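Long-range contact in methanol--corrinoid protein co-methyltransferase (Methanosarcina barkeri, PDB 2I2X), which transfers the methyl group of methanol to the cob(I)amide carried by its partner corrinoid protein MtaC, in the methanol pathway of methanogenesis: residues 174-186 and 439-451. Residues are numbered along the deposited sequence; the frame is centred on the assembly and turned at random.
Sequences YAVLRNDIPGLLY and FMDDCLTKYKSEV
Y186 pushes its ring into helix 439-450 as a knob among F439, M440, C443 and Y447, and can be followed outward from the backbone. Its CB bond points toward that helix, and CG anti to the backbone N (chi1 179°) carries the ring in among the side chains. Y186 CB lies beside the F439 ring, 3.8 Å from F439 CE2, in an oblique approach. Beyond it, C443 CB lies over the centre of one Y186 face, where a small side chain suits a place beneath a ring; C443 SG stands obliquely near Y186 CG. Along one border Y186 CE1 meets M440 SD at 3.8 Å, a Met-aromatic contact at the ring edge; along the other, Y186 CD2 touches Y447 CD2. The Y186 and Y447 planes are nearly parallel but slid apart, so they barely overlap. At the tip, Y186 OH shares a water with M440 O, giving the phenol a polar partner.

Y447 runs the opposite way, and its length carries a hydroxyl to D180. There Y447 OH donates to D180 OD2 (2.6 Å) on the syn side, 31° out of the carboxylate plane. D180 OD1 accepts from G183 N at 3.0 Å, so one short acid both N-caps helix 181-186 and receives a phenol. V451 CG2 lies over one face of the Y174 ring in a CH-pi contact and R178 CD over the other, both offset toward the rim. Y174 OH donates to E450 OE1, modelled at a doubtfully short 2.4 Å; E450 OE2 forms a salt bridge with K446 NZ.

The axes of helices 181-186 and 439-450 approach to 10.9 Å at 109°. Outside the parallel strands of the TIM barrel and away from the zinc site, the chain's last helix, 436-450, packs across helix 169-176, the linking loop and the start of helix 181-210, which follow strand 160-163. Helix 389-409 adjoins, its Y390 stacking on F439, while R178 reaches D103 of the neighbouring Methyltransferase 1 chain.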
loop_
_atom_site.group_PDB
_atom_site.type_symbol
_atom_site.label_atom_id
_atom_site.label_comp_id
_atom_site.label_asym_id
_atom_site.label_seq_id
_atom_site.Cartn_x
_atom_site.Cartn_y
_atom_site.Cartn_z
ATOM N N TYR A 174 -30.603 6.738 9.999
ATOM C CA TYR A 174 -31.979 6.354 9.748
ATOM C C TYR A 174 -32.389 6.641 8.299
ATOM O O TYR A 174 -32.832 5.732 7.604
ATOM C CB TYR A 174 -32.928 7.037 10.762
ATOM C CG TYR A 174 -34.405 6.817 10.494
ATOM C CD1 TYR A 174 -35.139 7.768 9.780
ATOM C CD2 TYR A 174 -35.062 5.651 10.938
ATOM C CE1 TYR A 174 -36.495 7.579 9.514
ATOM C CE2 TYR A 174 -36.437 5.447 10.690
ATOM C CZ TYR A 174 -37.147 6.425 9.972
ATOM O OH TYR A 174 -38.504 6.289 9.693
ATOM N N ALA A 175 -32.235 7.887 7.843
ATOM C CA ALA A 175 -32.612 8.288 6.476
ATOM C C ALA A 175 -31.907 7.515 5.345
ATOM O O ALA A 175 -32.552 7.155 4.349
ATOM C CB ALA A 175 -32.400 9.775 6.292
ATOM N N VAL A 176 -30.594 7.274 5.486
ATOM C CA VAL A 176 -29.835 6.650 4.402
ATOM C C VAL A 176 -30.239 5.198 4.107
ATOM O O VAL A 176 -30.056 4.717 3.003
ATOM C CB VAL A 176 -28.291 6.798 4.579
ATOM C CG1 VAL A 176 -27.714 5.771 5.540
ATOM C CG2 VAL A 176 -27.627 6.744 3.233
ATOM N N LEU A 177 -30.784 4.507 5.098
ATOM C CA LEU A 177 -31.266 3.143 4.877
ATOM C C LEU A 177 -32.643 3.117 4.199
ATOM O O LEU A 177 -33.146 2.047 3.892
ATOM C CB LEU A 177 -31.312 2.372 6.200
ATOM C CG LEU A 177 -30.097 1.573 6.710
ATOM C CD1 LEU A 177 -28.830 1.708 5.875
ATOM C CD2 LEU A 177 -29.801 1.871 8.164
ATOM N N ARG A 178 -33.236 4.290 3.947
ATOM C CA ARG A 178 -34.641 4.359 3.539
ATOM C C ARG A 178 -34.939 5.212 2.335
ATOM O O ARG A 178 -36.107 5.463 2.043
ATOM C CB ARG A 178 -35.525 4.803 4.724
ATOM C CG ARG A 178 -35.376 3.867 5.919
ATOM C CD ARG A 178 -36.095 4.259 7.208
ATOM N NE ARG A 178 -36.081 3.068 8.077
ATOM C CZ ARG A 178 -35.034 2.655 8.796
ATOM N NH1 ARG A 178 -33.897 3.353 8.834
ATOM N NH2 ARG A 178 -35.131 1.544 9.500
ATOM N N ASN A 179 -33.916 5.645 1.604
ATOM C CA ASN A 179 -34.132 6.560 0.472
ATOM C C ASN A 179 -34.951 7.783 0.893
ATOM O O ASN A 179 -35.735 8.334 0.115
ATOM C CB ASN A 179 -34.768 5.833 -0.712
ATOM C CG ASN A 179 -33.821 4.784 -1.340
ATOM O OD1 ASN A 179 -32.601 4.816 -1.137
ATOM N ND2 ASN A 179 -34.390 3.854 -2.096
ATOM N N ASP A 180 -34.761 8.192 2.143
ATOM C CA ASP A 180 -35.431 9.362 2.665
ATOM C C ASP A 180 -34.572 10.583 2.318
ATOM O O ASP A 180 -33.724 11.045 3.109
ATOM C CB ASP A 180 -35.695 9.214 4.172
ATOM C CG ASP A 180 -36.489 10.379 4.743
ATOM O OD1 ASP A 180 -36.758 11.364 4.000
ATOM O OD2 ASP A 180 -36.853 10.310 5.943
ATOM N N ILE A 181 -34.780 11.086 1.105
ATOM C CA ILE A 181 -34.025 12.224 0.611
ATOM C C ILE A 181 -34.181 13.508 1.461
ATOM O O ILE A 181 -33.168 14.124 1.849
ATOM C CB ILE A 181 -34.360 12.504 -0.833
ATOM C CG1 ILE A 181 -34.181 11.239 -1.677
ATOM C CG2 ILE A 181 -33.523 13.645 -1.324
ATOM C CD1 ILE A 181 -32.880 10.441 -1.444
ATOM N N PRO A 182 -35.439 13.903 1.783
ATOM C CA PRO A 182 -35.639 15.004 2.729
ATOM C C PRO A 182 -34.890 14.802 4.056
ATOM O O PRO A 182 -34.347 15.763 4.609
ATOM C CB PRO A 182 -37.161 14.980 2.956
ATOM C CG PRO A 182 -37.710 14.456 1.673
ATOM C CD PRO A 182 -36.734 13.374 1.296
ATOM N N GLY A 183 -34.865 13.573 4.573
ATOM C CA GLY A 183 -34.115 13.280 5.790
ATOM C C GLY A 183 -32.627 13.554 5.586
ATOM O O GLY A 183 -31.963 14.149 6.449
ATOM N N LEU A 184 -32.109 13.150 4.429
ATOM C CA LEU A 184 -30.752 13.519 4.050
ATOM C C LEU A 184 -30.536 15.030 4.114
ATOM O O LEU A 184 -29.578 15.480 4.753
ATOM C CB LEU A 184 -30.410 12.973 2.659
ATOM C CG LEU A 184 -29.738 11.606 2.424
ATOM C CD1 LEU A 184 -29.727 10.637 3.606
ATOM C CD2 LEU A 184 -30.351 10.949 1.178
ATOM N N LEU A 185 -31.420 15.795 3.456
ATOM C CA LEU A 185 -31.391 17.276 3.491
ATOM C C LEU A 185 -31.399 17.851 4.906
ATOM O O LEU A 185 -30.658 18.796 5.228
ATOM C CB LEU A 185 -32.567 17.855 2.726
ATOM C CG LEU A 185 -32.385 19.140 1.892
ATOM C CD1 LEU A 185 -33.697 19.776 1.586
ATOM C CD2 LEU A 185 -31.456 20.165 2.530
ATOM N N TYR A 186 -32.210 17.252 5.769
ATOM C CA TYR A 186 -32.357 17.771 7.101
ATOM C C TYR A 186 -31.138 17.433 7.948
ATOM O O TYR A 186 -30.540 18.332 8.562
ATOM C CB TYR A 186 -33.664 17.251 7.720
ATOM C CG TYR A 186 -33.941 17.685 9.131
ATOM C CD1 TYR A 186 -34.165 19.029 9.448
ATOM C CD2 TYR A 186 -34.058 16.737 10.161
ATOM C CE1 TYR A 186 -34.489 19.426 10.775
ATOM C CE2 TYR A 186 -34.367 17.124 11.492
ATOM C CZ TYR A 186 -34.581 18.460 11.772
ATOM O OH TYR A 186 -34.857 18.823 13.056
ATOM N N PHE A 439 -39.905 23.714 6.830
ATOM C CA PHE A 439 -39.168 22.478 6.686
ATOM C C PHE A 439 -38.597 22.065 8.034
ATOM O O PHE A 439 -38.731 20.906 8.454
ATOM C CB PHE A 439 -38.041 22.642 5.657
ATOM C CG PHE A 439 -37.246 21.379 5.410
ATOM C CD1 PHE A 439 -37.753 20.372 4.565
ATOM C CD2 PHE A 439 -35.995 21.205 6.003
ATOM C CE1 PHE A 439 -37.029 19.214 4.313
ATOM C CE2 PHE A 439 -35.253 20.066 5.761
ATOM C CZ PHE A 439 -35.772 19.046 4.908
ATOM N N MET A 440 -37.980 23.013 8.724
ATOM C CA MET A 440 -37.424 22.706 10.020
ATOM C C MET A 440 -38.499 22.108 10.903
ATOM O O MET A 440 -38.289 21.025 11.496
ATOM C CB MET A 440 -36.757 23.930 10.658
ATOM C CG MET A 440 -35.509 24.375 9.896
ATOM S SD MET A 440 -34.255 23.035 9.659
ATOM C CE MET A 440 -33.490 23.162 11.280
ATOM N N ASP A 441 -39.658 22.772 10.948
ATOM C CA ASP A 441 -40.763 22.317 11.782
ATOM C C ASP A 441 -41.335 20.986 11.355
ATOM O O ASP A 441 -41.557 20.151 12.213
ATOM C CB ASP A 441 -41.898 23.353 11.924
ATOM C CG ASP A 441 -42.967 22.898 12.951
ATOM O OD1 ASP A 441 -42.589 22.659 14.134
ATOM O OD2 ASP A 441 -44.160 22.735 12.560
ATOM N N ASP A 442 -41.571 20.784 10.057
ATOM C CA ASP A 442 -42.008 19.467 9.551
ATOM C C ASP A 442 -41.050 18.362 9.988
ATOM O O ASP A 442 -41.492 17.293 10.438
ATOM C CB ASP A 442 -42.088 19.432 8.007
ATOM C CG ASP A 442 -43.302 20.171 7.445
ATOM O OD1 ASP A 442 -44.181 20.610 8.227
ATOM O OD2 ASP A 442 -43.389 20.302 6.208
ATOM N N CYS A 443 -39.739 18.625 9.864
ATOM C CA CYS A 443 -38.736 17.597 10.131
ATOM C C CYS A 443 -38.595 17.323 11.611
ATOM O O CYS A 443 -38.504 16.138 12.023
ATOM C CB CYS A 443 -37.368 17.940 9.521
ATOM S SG CYS A 443 -37.382 17.992 7.732
ATOM N N LEU A 444 -38.566 18.404 12.399
ATOM C CA LEU A 444 -38.496 18.256 13.855
ATOM C C LEU A 444 -39.531 17.223 14.315
ATOM O O LEU A 444 -39.192 16.248 15.001
ATOM C CB LEU A 444 -38.769 19.572 14.578
ATOM C CG LEU A 444 -37.976 19.904 15.846
ATOM C CD1 LEU A 444 -38.790 20.774 16.805
ATOM C CD2 LEU A 444 -37.412 18.687 16.536
ATOM N N THR A 445 -40.784 17.406 13.911
ATOM C CA THR A 445 -41.808 16.525 14.427
ATOM C C THR A 445 -41.740 15.144 13.780
ATOM O O THR A 445 -41.859 14.133 14.468
ATOM C CB THR A 445 -43.260 17.152 14.450
ATOM O OG1 THR A 445 -44.048 16.630 13.378
ATOM C CG2 THR A 445 -43.233 18.696 14.421
ATOM N N LYS A 446 -41.521 15.086 12.474
ATOM C CA LYS A 446 -41.306 13.773 11.821
ATOM C C LYS A 446 -40.173 12.913 12.441
ATOM O O LYS A 446 -40.415 11.766 12.778
ATOM C CB LYS A 446 -41.142 13.924 10.305
ATOM C CG LYS A 446 -40.785 12.639 9.559
ATOM C CD LYS A 446 -40.536 12.951 8.068
ATOM C CE LYS A 446 -40.186 11.702 7.288
ATOM N NZ LYS A 446 -41.352 10.846 7.024
ATOM N N TYR A 447 -38.970 13.461 12.624
ATOM C CA TYR A 447 -37.857 12.669 13.222
ATOM C C TYR A 447 -37.921 12.449 14.742
ATOM O O TYR A 447 -37.400 11.453 15.253
ATOM C CB TYR A 447 -36.466 13.100 12.685
ATOM C CG TYR A 447 -36.509 13.005 11.189
ATOM C CD1 TYR A 447 -36.596 11.759 10.558
ATOM C CD2 TYR A 447 -36.585 14.148 10.401
ATOM C CE1 TYR A 447 -36.722 11.656 9.196
ATOM C CE2 TYR A 447 -36.717 14.058 9.034
ATOM C CZ TYR A 447 -36.780 12.803 8.431
ATOM O OH TYR A 447 -36.899 12.702 7.052
ATOM N N LYS A 448 -38.607 13.337 15.457
ATOM C CA LYS A 448 -38.939 13.062 16.853
ATOM C C LYS A 448 -39.744 11.764 16.976
ATOM O O LYS A 448 -39.462 10.911 17.805
ATOM C CB LYS A 448 -39.725 14.201 17.434
ATOM C CG LYS A 448 -38.895 15.240 18.145
ATOM C CD LYS A 448 -39.807 16.416 18.501
ATOM C CE LYS A 448 -39.844 16.686 20.004
ATOM N NZ LYS A 448 -39.859 18.171 20.248
ATOM N N SER A 449 -40.728 11.606 16.107
ATOM C CA SER A 449 -41.596 10.452 16.137
ATOM C C SER A 449 -40.888 9.213 15.555
ATOM O O SER A 449 -40.936 8.132 16.150
ATOM C CB SER A 449 -42.906 10.787 15.402
ATOM O OG SER A 449 -43.647 9.628 15.088
ATOM N N GLU A 450 -40.204 9.371 14.420
ATOM C CA GLU A 450 -39.591 8.218 13.728
ATOM C C GLU A 450 -38.258 7.720 14.268
ATOM O O GLU A 450 -37.928 6.560 14.072
ATOM C CB GLU A 450 -39.492 8.457 12.227
ATOM C CG GLU A 450 -40.858 8.694 11.585
ATOM C CD GLU A 450 -40.821 8.654 10.075
ATOM O OE1 GLU A 450 -39.763 8.289 9.484
ATOM O OE2 GLU A 450 -41.864 8.991 9.474
ATOM N N VAL A 451 -37.504 8.575 14.951
ATOM C CA VAL A 451 -36.148 8.221 15.357
ATOM C C VAL A 451 -35.966 8.430 16.841
ATOM O O VAL A 451 -35.678 9.540 17.270
ATOM C CB VAL A 451 -35.114 9.104 14.640
ATOM C CG1 VAL A 451 -33.674 8.614 14.934
ATOM C CG2 VAL A 451 -35.399 9.171 13.156
HETATM O O HOH W 1 -38.831 8.260 6.199
HETATM O O HOH W 2 -35.952 21.143 13.316
#